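Side-chain contacts in probable spore coat polysaccharide biosynthesis protein E (Chromobacterium violaceum ATCC 12472, PDB 3G8R), which binds zinc through a TIM-barrel domain and probably acts as an N-acylneuraminate-9-phosphate synthase, the chain here comprising that NeuB-family barrel and a SAF domain: residues S274-R279 and Q309-E314; A290-A293 and D297-S300; T325-D330 and A336-V341. One frame throughout, in Å; residues are numbered along the deposited sequence.

How the contacts relate
All three contacts lie in or at the entrance of the small SAF part, their centres 40 to 57 Å from the chain's centre, away from the zinc site. Contact 1 fastens the end of helix 269-276 to the loop that follows strand 299-302. Contact 2 nests within the loop contact 1 closes, between strands 281-284 and 299-302, and contact 3 follows, between strands 321-323 and 338-340. The centres of contacts 2 and 3 are about 7 Å apart and they touch, A290 N to P326 CB 4.1 Å; that of contact 1 is about 19 Å from contact 2's and 17 Å from contact 3's. Two turns thus meet at one end, and contact 1 lies where the helix enters.

Contact 1 of 3, residues S274-R279 and Q309-E314; sequences SLRSLR and QLTANE
R276 and R279, at the end of helix 269-276 and in the turn that follows it, meet the loop that carries Q309, T311 and N313, and the two backbones come nearest at R279 and T311, with their CA atoms 6.9 Å apart. R276 does the bridging. With its CG anti to the backbone N (chi1 -175°) and the chain extended to NE, the guanidinium is carried across the gap, and NH1 gives a nearly straight hydrogen bond (168°) to Q309 O at 2.9 Å. That oxygen is met on a lone pair and lies in the guanidinium plane. NH1 also bonds to V306 O, so one nitrogen joins two loop carbonyls, a task suited to a long multi-donor side chain. Beside it, NH2 comes obliquely against the T311 methyl, with CG2 3.1 Å away.

The loop belongs to the SAF domain, and the contact sits where that domain meets the second subunit, consistent with the exchanged-domain dimer of NeuB-type synthases. R279 NE and N313 ND2 are only 3.2 Å apart, yet both are donors; each donates to C120 O of the second subunit, which accounts for two donors lying so close, while N313 ND2 also bonds to T123 OG1 of that subunit. Their guanidinium and amide planes stand 61° apart.

Within the loop, E314 folds back over the start of its 3-10 turn. E314 OE2 accepts T311 N from above the carboxylate plane and T311 OG1 on its anti lone pair, each at 2.9 Å. The acid's charge, with OE2 4.8 Å from R276 NH2, may also favour the arginine.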
loop_
_atom_site.group_PDB
_atom_site.type_symbol
_atom_site.label_atom_id
_atom_site.label_comp_id
_atom_site.label_asym_id
_atom_site.label_seq_id
_atom_site.Cartn_x
_atom_site.Cartn_y
_atom_site.Cartn_z
ATOM N N SER A 274 -19.648 -20.056 7.964
ATOM C CA SER A 274 -20.163 -18.712 8.190
ATOM C C SER A 274 -21.026 -18.239 7.032
ATOM O O SER A 274 -22.201 -17.915 7.218
ATOM C CB SER A 274 -19.025 -17.721 8.402
ATOM O OG SER A 274 -18.398 -17.939 9.655
ATOM N N LEU A 275 -20.456 -18.216 5.834
ATOM C CA LEU A 275 -21.186 -17.739 4.675
ATOM C C LEU A 275 -22.447 -18.534 4.413
ATOM O O LEU A 275 -23.463 -17.952 4.072
ATOM C CB LEU A 275 -20.315 -17.752 3.442
ATOM C CG LEU A 275 -19.281 -16.634 3.424
ATOM C CD1 LEU A 275 -18.286 -16.895 2.311
ATOM C CD2 LEU A 275 -19.933 -15.250 3.241
ATOM N N ARG A 276 -22.396 -19.857 4.572
ATOM C CA ARG A 276 -23.596 -20.623 4.381
ATOM C C ARG A 276 -24.656 -20.220 5.421
ATOM O O ARG A 276 -25.832 -20.111 5.104
ATOM C CB ARG A 276 -23.302 -22.109 4.452
ATOM C CG ARG A 276 -24.523 -22.953 4.148
ATOM C CD ARG A 276 -24.180 -24.423 3.963
ATOM N NE ARG A 276 -25.395 -25.196 3.755
ATOM C CZ ARG A 276 -26.015 -25.337 2.582
ATOM N NH1 ARG A 276 -27.126 -26.069 2.505
ATOM N NH2 ARG A 276 -25.531 -24.766 1.483
ATOM N N SER A 277 -24.222 -19.950 6.652
ATOM C CA SER A 277 -25.165 -19.730 7.739
ATOM C C SER A 277 -25.953 -18.441 7.565
ATOM O O SER A 277 -26.812 -18.095 8.388
ATOM C CB SER A 277 -24.479 -19.791 9.111
ATOM O OG SER A 277 -23.695 -18.655 9.367
ATOM N N LEU A 278 -25.681 -17.749 6.473
ATOM C CA LEU A 278 -26.380 -16.495 6.187
ATOM C C LEU A 278 -27.074 -16.532 4.853
ATOM O O LEU A 278 -27.771 -15.571 4.517
ATOM C CB LEU A 278 -25.441 -15.288 6.258
ATOM C CG LEU A 278 -24.915 -14.901 7.650
ATOM C CD1 LEU A 278 -23.454 -14.330 7.619
ATOM C CD2 LEU A 278 -25.861 -13.931 8.337
ATOM N N ARG A 279 -26.897 -17.631 4.118
ATOM C CA ARG A 279 -27.494 -17.822 2.794
ATOM C C ARG A 279 -28.963 -18.244 2.790
ATOM O O ARG A 279 -29.480 -18.791 3.761
ATOM C CB ARG A 279 -26.720 -18.873 2.002
ATOM C CG ARG A 279 -25.320 -18.515 1.779
ATOM C CD ARG A 279 -24.769 -19.201 0.607
ATOM N NE ARG A 279 -23.838 -18.278 -0.006
ATOM C CZ ARG A 279 -22.534 -18.482 -0.133
ATOM N NH1 ARG A 279 -21.996 -19.622 0.275
ATOM N NH2 ARG A 279 -21.768 -17.530 -0.701
ATOM N N GLN A 309 -29.167 -28.532 1.899
ATOM C CA GLN A 309 -30.310 -27.976 1.245
ATOM C C GLN A 309 -29.767 -27.215 0.077
ATOM O O GLN A 309 -28.654 -26.679 0.138
ATOM C CB GLN A 309 -30.984 -27.009 2.186
ATOM C CG GLN A 309 -32.143 -26.279 1.588
ATOM C CD GLN A 309 -32.917 -25.557 2.642
ATOM O OE1 GLN A 309 -32.486 -25.475 3.800
ATOM N NE2 GLN A 309 -34.069 -25.024 2.259
ATOM N N LEU A 310 -30.535 -27.200 -1.002
ATOM C CA LEU A 310 -30.168 -26.430 -2.151
ATOM C C LEU A 310 -30.371 -24.982 -1.704
ATOM O O LEU A 310 -31.337 -24.676 -0.996
ATOM C CB LEU A 310 -31.079 -26.797 -3.321
ATOM C CG LEU A 310 -30.910 -25.936 -4.574
ATOM C CD1 LEU A 310 -29.859 -26.535 -5.432
ATOM C CD2 LEU A 310 -32.187 -25.773 -5.358
ATOM N N THR A 311 -29.427 -24.118 -2.073
ATOM C CA THR A 311 -29.463 -22.690 -1.743
ATOM C C THR A 311 -29.738 -21.861 -2.980
ATOM O O THR A 311 -29.576 -22.327 -4.099
ATOM C CB THR A 311 -28.133 -22.211 -1.159
ATOM O OG1 THR A 311 -27.205 -21.986 -2.217
ATOM C CG2 THR A 311 -27.560 -23.247 -0.250
ATOM N N ALA A 312 -30.119 -20.613 -2.757
ATOM C CA ALA A 312 -30.520 -19.693 -3.802
ATOM C C ALA A 312 -29.337 -19.399 -4.682
ATOM O O ALA A 312 -29.480 -19.185 -5.894
ATOM C CB ALA A 312 -31.038 -18.423 -3.188
ATOM N N ASN A 313 -28.161 -19.415 -4.069
ATOM C CA ASN A 313 -26.917 -19.300 -4.804
ATOM C C ASN A 313 -26.712 -20.342 -5.901
ATOM O O ASN A 313 -25.703 -20.318 -6.594
ATOM C CB ASN A 313 -25.762 -19.303 -3.827
ATOM C CG ASN A 313 -25.838 -18.145 -2.869
ATOM O OD1 ASN A 313 -26.820 -18.001 -2.118
ATOM N ND2 ASN A 313 -24.818 -17.288 -2.899
ATOM N N GLU A 314 -27.672 -21.254 -6.047
ATOM C CA GLU A 314 -27.580 -22.339 -7.017
ATOM C C GLU A 314 -28.819 -22.383 -7.912
ATOM O O GLU A 314 -28.929 -23.252 -8.781
ATOM C CB GLU A 314 -27.376 -23.679 -6.317
ATOM C CG GLU A 314 -26.238 -23.685 -5.313
ATOM C CD GLU A 314 -26.317 -24.867 -4.338
ATOM O OE1 GLU A 314 -25.866 -25.966 -4.741
ATOM O OE2 GLU A 314 -26.822 -24.713 -3.185
#

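Contact 2 of 3, residues A290-A293 and D297-S300; sequences AGEA and DNVS
N298 points its side chain at the backbone of A293, and this approach makes up most of a small contact. The CB of N298 is directed toward 290-293, whereas the A293 methyl takes no part; it is the carbonyl of A293 that receives the asparagine. With chi2 at -5°, the amide turns OD1 back beside its own CA and sends ND2 outward, which brings ND2 to 3.1 Å from A293 O. The hydrogen bond is weak, its angle at the hydrogen 130°. The amide end bears this out: A293 O lies well off the direction in which an N-H of ND2 points. The other end of the amide is also used, since OD1 accepts from T295 N in the turn between the two segments. An amide suits the place because it can donate to one part of a turn and accept from another.

These residues close the connection between the antiparallel strands 281-284 and 299-302 of the SAF domain, a long excursion that passes through A290 and ends as strand 299-302 begins. N298 has a positive phi, which asparagine adopts more readily than most other non-glycine residues, and its backbone pairs with T285. G291, also at positive phi, suits the bend where the chain pairs with A323.

E292 comes up on the same amide from further off. Its carboxylate plane is about 46° from that of N298, and OE2 stays 4.5 Å from ND2, too far for a bond; the acid's other oxygen, OE1, is engaged by A289 N.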
loop_
_atom_site.group_PDB
_atom_site.type_symbol
_atom_site.label_atom_id
_atom_site.label_comp_id
_atom_site.label_asym_id
_atom_site.label_seq_id
_atom_site.Cartn_x
_atom_site.Cartn_y
_atom_site.Cartn_z
ATOM N N ALA A 290 -42.412 -36.768 -7.753
ATOM C CA ALA A 290 -41.248 -37.305 -8.427
ATOM C C ALA A 290 -41.307 -36.897 -9.896
ATOM O O ALA A 290 -42.375 -36.861 -10.501
ATOM C CB ALA A 290 -41.201 -38.815 -8.281
ATOM N N GLY A 291 -40.161 -36.544 -10.460
ATOM C CA GLY A 291 -40.130 -36.129 -11.852
ATOM C C GLY A 291 -40.877 -34.837 -12.173
ATOM O O GLY A 291 -40.978 -34.487 -13.345
ATOM N N GLU A 292 -41.411 -34.146 -11.158
ATOM C CA GLU A 292 -41.861 -32.763 -11.331
ATOM C C GLU A 292 -40.654 -31.858 -11.437
ATOM O O GLU A 292 -39.673 -32.023 -10.699
ATOM C CB GLU A 292 -42.715 -32.271 -10.165
ATOM C CG GLU A 292 -44.209 -32.541 -10.291
ATOM C CD GLU A 292 -45.073 -31.480 -9.585
ATOM O OE1 GLU A 292 -45.840 -31.870 -8.661
ATOM O OE2 GLU A 292 -44.994 -30.272 -9.948
ATOM N N ALA A 293 -40.720 -30.905 -12.358
ATOM C CA ALA A 293 -39.674 -29.890 -12.446
ATOM C C ALA A 293 -39.913 -28.800 -11.406
ATOM O O ALA A 293 -41.052 -28.470 -11.073
ATOM C CB ALA A 293 -39.593 -29.281 -13.856
ATOM N N ASP A 297 -43.115 -21.048 -9.178
ATOM C CA ASP A 297 -44.235 -21.483 -8.359
ATOM C C ASP A 297 -43.723 -22.821 -7.882
ATOM O O ASP A 297 -42.960 -23.442 -8.596
ATOM C CB ASP A 297 -45.482 -21.668 -9.205
ATOM C CG ASP A 297 -45.496 -20.769 -10.450
ATOM O OD1 ASP A 297 -45.761 -19.543 -10.336
ATOM O OD2 ASP A 297 -45.243 -21.298 -11.554
ATOM N N ASN A 298 -44.077 -23.249 -6.686
ATOM C CA ASN A 298 -43.501 -24.483 -6.089
ATOM C C ASN A 298 -42.222 -24.374 -5.229
ATOM O O ASN A 298 -42.091 -25.159 -4.282
ATOM C CB ASN A 298 -43.531 -25.728 -7.034
ATOM C CG ASN A 298 -42.223 -25.994 -7.751
ATOM O OD1 ASN A 298 -41.280 -25.225 -7.650
ATOM N ND2 ASN A 298 -42.174 -27.095 -8.509
ATOM N N VAL A 299 -41.311 -23.432 -5.529
ATOM C CA VAL A 299 -40.229 -23.085 -4.587
ATOM C C VAL A 299 -40.238 -21.624 -4.145
ATOM O O VAL A 299 -40.733 -20.758 -4.848
ATOM C CB VAL A 299 -38.830 -23.259 -5.161
ATOM C CG1 VAL A 299 -38.635 -24.612 -5.767
ATOM C CG2 VAL A 299 -38.557 -22.149 -6.172
ATOM N N SER A 300 -39.618 -21.370 -2.998
ATOM C CA SER A 300 -39.355 -20.038 -2.503
ATOM C C SER A 300 -37.993 -20.001 -1.790
ATOM O O SER A 300 -37.417 -21.024 -1.451
ATOM C CB SER A 300 -40.477 -19.602 -1.552
ATOM O OG SER A 300 -40.404 -20.268 -0.293
#

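Contact 3 of 3, residues T325-D330 and A336-V341; sequences TPIAAD and ADLEPV
The carboxylate of D337 is the flat group here, and the hydroxyl of T325 stands over it. T325 OG1 is 3.8 Å from D337 CG, and about 3.7 Å of that is height above the carboxylate plane, so the approach is almost straight down. OG1 is equally far from OD2 of D337, and no hydrogen bond forms; the two groups meet in plain van der Waals contact, with their side chains oblique to each other. The placing follows from T325 chi1 of 47°, which sets OG1 between the backbone N and the carbonyl carbon, and from D337, whose CG lies beside its backbone N (chi1 -66°). Both ends are polar, which suits a pair that is exposed at T325 and partly exposed at D337.

The backbones are nearest at this same pair, with T325 CA and D337 CA 6.2 Å apart. That closeness comes from the hairpin topology: strands 321-323 and 338-340 form a two-stranded antiparallel sheet of the SAF domain. D337 pairs with K324 and E339 with T322, while K324 also bonds through its NZ to A336 O. The long connection between the strands swings out through 325-330 before returning.

On the inner side, I327 closes back on the second strand. Its CB points neither toward nor away from 336-341, but the end of the branched chain comes nearer and reaches L338, CD1 to CD2 at 4.3 Å. Leucine is apt here, since it is buried and also packs on L294, V333 and Y321. I327 lies against V288 and pairs with it through the backbone, joining this connection to the one before strand 299-302.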
loop_
_atom_site.group_PDB
_atom_site.type_symbol
_atom_site.label_atom_id
_atom_site.label_comp_id
_atom_site.label_asym_id
_atom_site.label_seq_id
_atom_site.Cartn_x
_atom_site.Cartn_y
_atom_site.Cartn_z
ATOM N N THR A 325 -37.252 -37.776 -6.090
ATOM C CA THR A 325 -38.213 -38.290 -5.095
ATOM C C THR A 325 -39.143 -37.127 -4.670
ATOM O O THR A 325 -38.746 -35.971 -4.756
ATOM C CB THR A 325 -37.478 -38.890 -3.844
ATOM O OG1 THR A 325 -36.445 -37.990 -3.393
ATOM C CG2 THR A 325 -36.832 -40.258 -4.158
ATOM N N PRO A 326 -40.373 -37.417 -4.200
ATOM C CA PRO A 326 -41.298 -36.310 -3.944
ATOM C C PRO A 326 -40.928 -35.431 -2.748
ATOM O O PRO A 326 -40.501 -35.930 -1.715
ATOM C CB PRO A 326 -42.631 -37.021 -3.688
ATOM C CG PRO A 326 -42.252 -38.356 -3.186
ATOM C CD PRO A 326 -40.996 -38.724 -3.917
ATOM N N ILE A 327 -41.105 -34.122 -2.907
ATOM C CA ILE A 327 -40.777 -33.164 -1.871
ATOM C C ILE A 327 -42.049 -32.682 -1.187
ATOM O O ILE A 327 -42.958 -32.198 -1.854
ATOM C CB ILE A 327 -40.050 -31.918 -2.444
ATOM C CG1 ILE A 327 -39.183 -32.263 -3.670
ATOM C CG2 ILE A 327 -39.259 -31.166 -1.305
ATOM C CD1 ILE A 327 -37.685 -32.222 -3.465
ATOM N N ALA A 328 -42.114 -32.779 0.137
ATOM C CA ALA A 328 -43.290 -32.289 0.847
ATOM C C ALA A 328 -43.355 -30.774 0.774
ATOM O O ALA A 328 -42.331 -30.115 0.696
ATOM C CB ALA A 328 -43.252 -32.727 2.272
ATOM N N ALA A 329 -44.552 -30.209 0.809
ATOM C CA ALA A 329 -44.663 -28.750 0.882
ATOM C C ALA A 329 -43.995 -28.184 2.135
ATOM O O ALA A 329 -43.969 -28.833 3.202
ATOM C CB ALA A 329 -46.086 -28.312 0.807
ATOM N N ASP A 330 -43.448 -26.972 1.970
ATOM C CA ASP A 330 -42.721 -26.207 3.009
ATOM C C ASP A 330 -41.440 -26.917 3.469
ATOM O O ASP A 330 -40.773 -26.523 4.416
ATOM C CB ASP A 330 -43.666 -25.785 4.155
ATOM C CG ASP A 330 -44.695 -24.713 3.720
ATOM O OD1 ASP A 330 -45.770 -24.623 4.347
ATOM O OD2 ASP A 330 -44.449 -23.949 2.753
ATOM N N ALA A 336 -29.368 -33.510 -2.795
ATOM C CA ALA A 336 -29.167 -34.921 -3.125
ATOM C C ALA A 336 -30.434 -35.547 -3.737
ATOM O O ALA A 336 -30.393 -36.671 -4.247
ATOM C CB ALA A 336 -28.706 -35.700 -1.899
ATOM N N ASP A 337 -31.549 -34.817 -3.708
ATOM C CA ASP A 337 -32.822 -35.348 -4.199
ATOM C C ASP A 337 -33.187 -34.843 -5.590
ATOM O O ASP A 337 -34.361 -34.867 -5.977
ATOM C CB ASP A 337 -33.951 -35.004 -3.224
ATOM C CG ASP A 337 -33.807 -35.707 -1.870
ATOM O OD1 ASP A 337 -32.806 -36.441 -1.644
ATOM O OD2 ASP A 337 -34.715 -35.514 -1.023
ATOM N N LEU A 338 -32.212 -34.365 -6.350
ATOM C CA LEU A 338 -32.581 -33.778 -7.616
ATOM C C LEU A 338 -31.731 -34.261 -8.756
ATOM O O LEU A 338 -30.498 -34.335 -8.657
ATOM C CB LEU A 338 -32.547 -32.255 -7.559
ATOM C CG LEU A 338 -33.105 -31.514 -6.342
ATOM C CD1 LEU A 338 -32.481 -30.144 -6.341
ATOM C CD2 LEU A 338 -34.603 -31.418 -6.328
ATOM N N GLU A 339 -32.416 -34.587 -9.848
ATOM C CA GLU A 339 -31.771 -34.933 -11.100
ATOM C C GLU A 339 -31.778 -33.721 -12.041
ATOM O O GLU A 339 -32.797 -33.044 -12.203
ATOM C CB GLU A 339 -32.423 -36.174 -11.734
ATOM C CG GLU A 339 -31.459 -36.985 -12.592
ATOM C CD GLU A 339 -31.797 -38.467 -12.662
ATOM O OE1 GLU A 339 -31.228 -39.158 -13.537
ATOM O OE2 GLU A 339 -32.624 -38.955 -11.853
ATOM N N PRO A 340 -30.624 -33.430 -12.636
ATOM C CA PRO A 340 -30.459 -32.268 -13.477
ATOM C C PRO A 340 -31.074 -32.431 -14.866
ATOM O O PRO A 340 -31.214 -33.543 -15.364
ATOM C CB PRO A 340 -28.940 -32.140 -13.578
ATOM C CG PRO A 340 -28.408 -32.924 -12.404
ATOM C CD PRO A 340 -29.335 -34.070 -12.348
ATOM N N VAL A 341 -31.421 -31.310 -15.489
ATOM C CA VAL A 341 -32.166 -31.340 -16.739
ATOM C C VAL A 341 -31.438 -30.571 -17.836
ATOM O O VAL A 341 -31.038 -31.172 -18.830
ATOM C CB VAL A 341 -33.604 -30.836 -16.527
ATOM C CG1 VAL A 341 -34.283 -30.518 -17.846
ATOM C CG2 VAL A 341 -34.386 -31.889 -15.799
#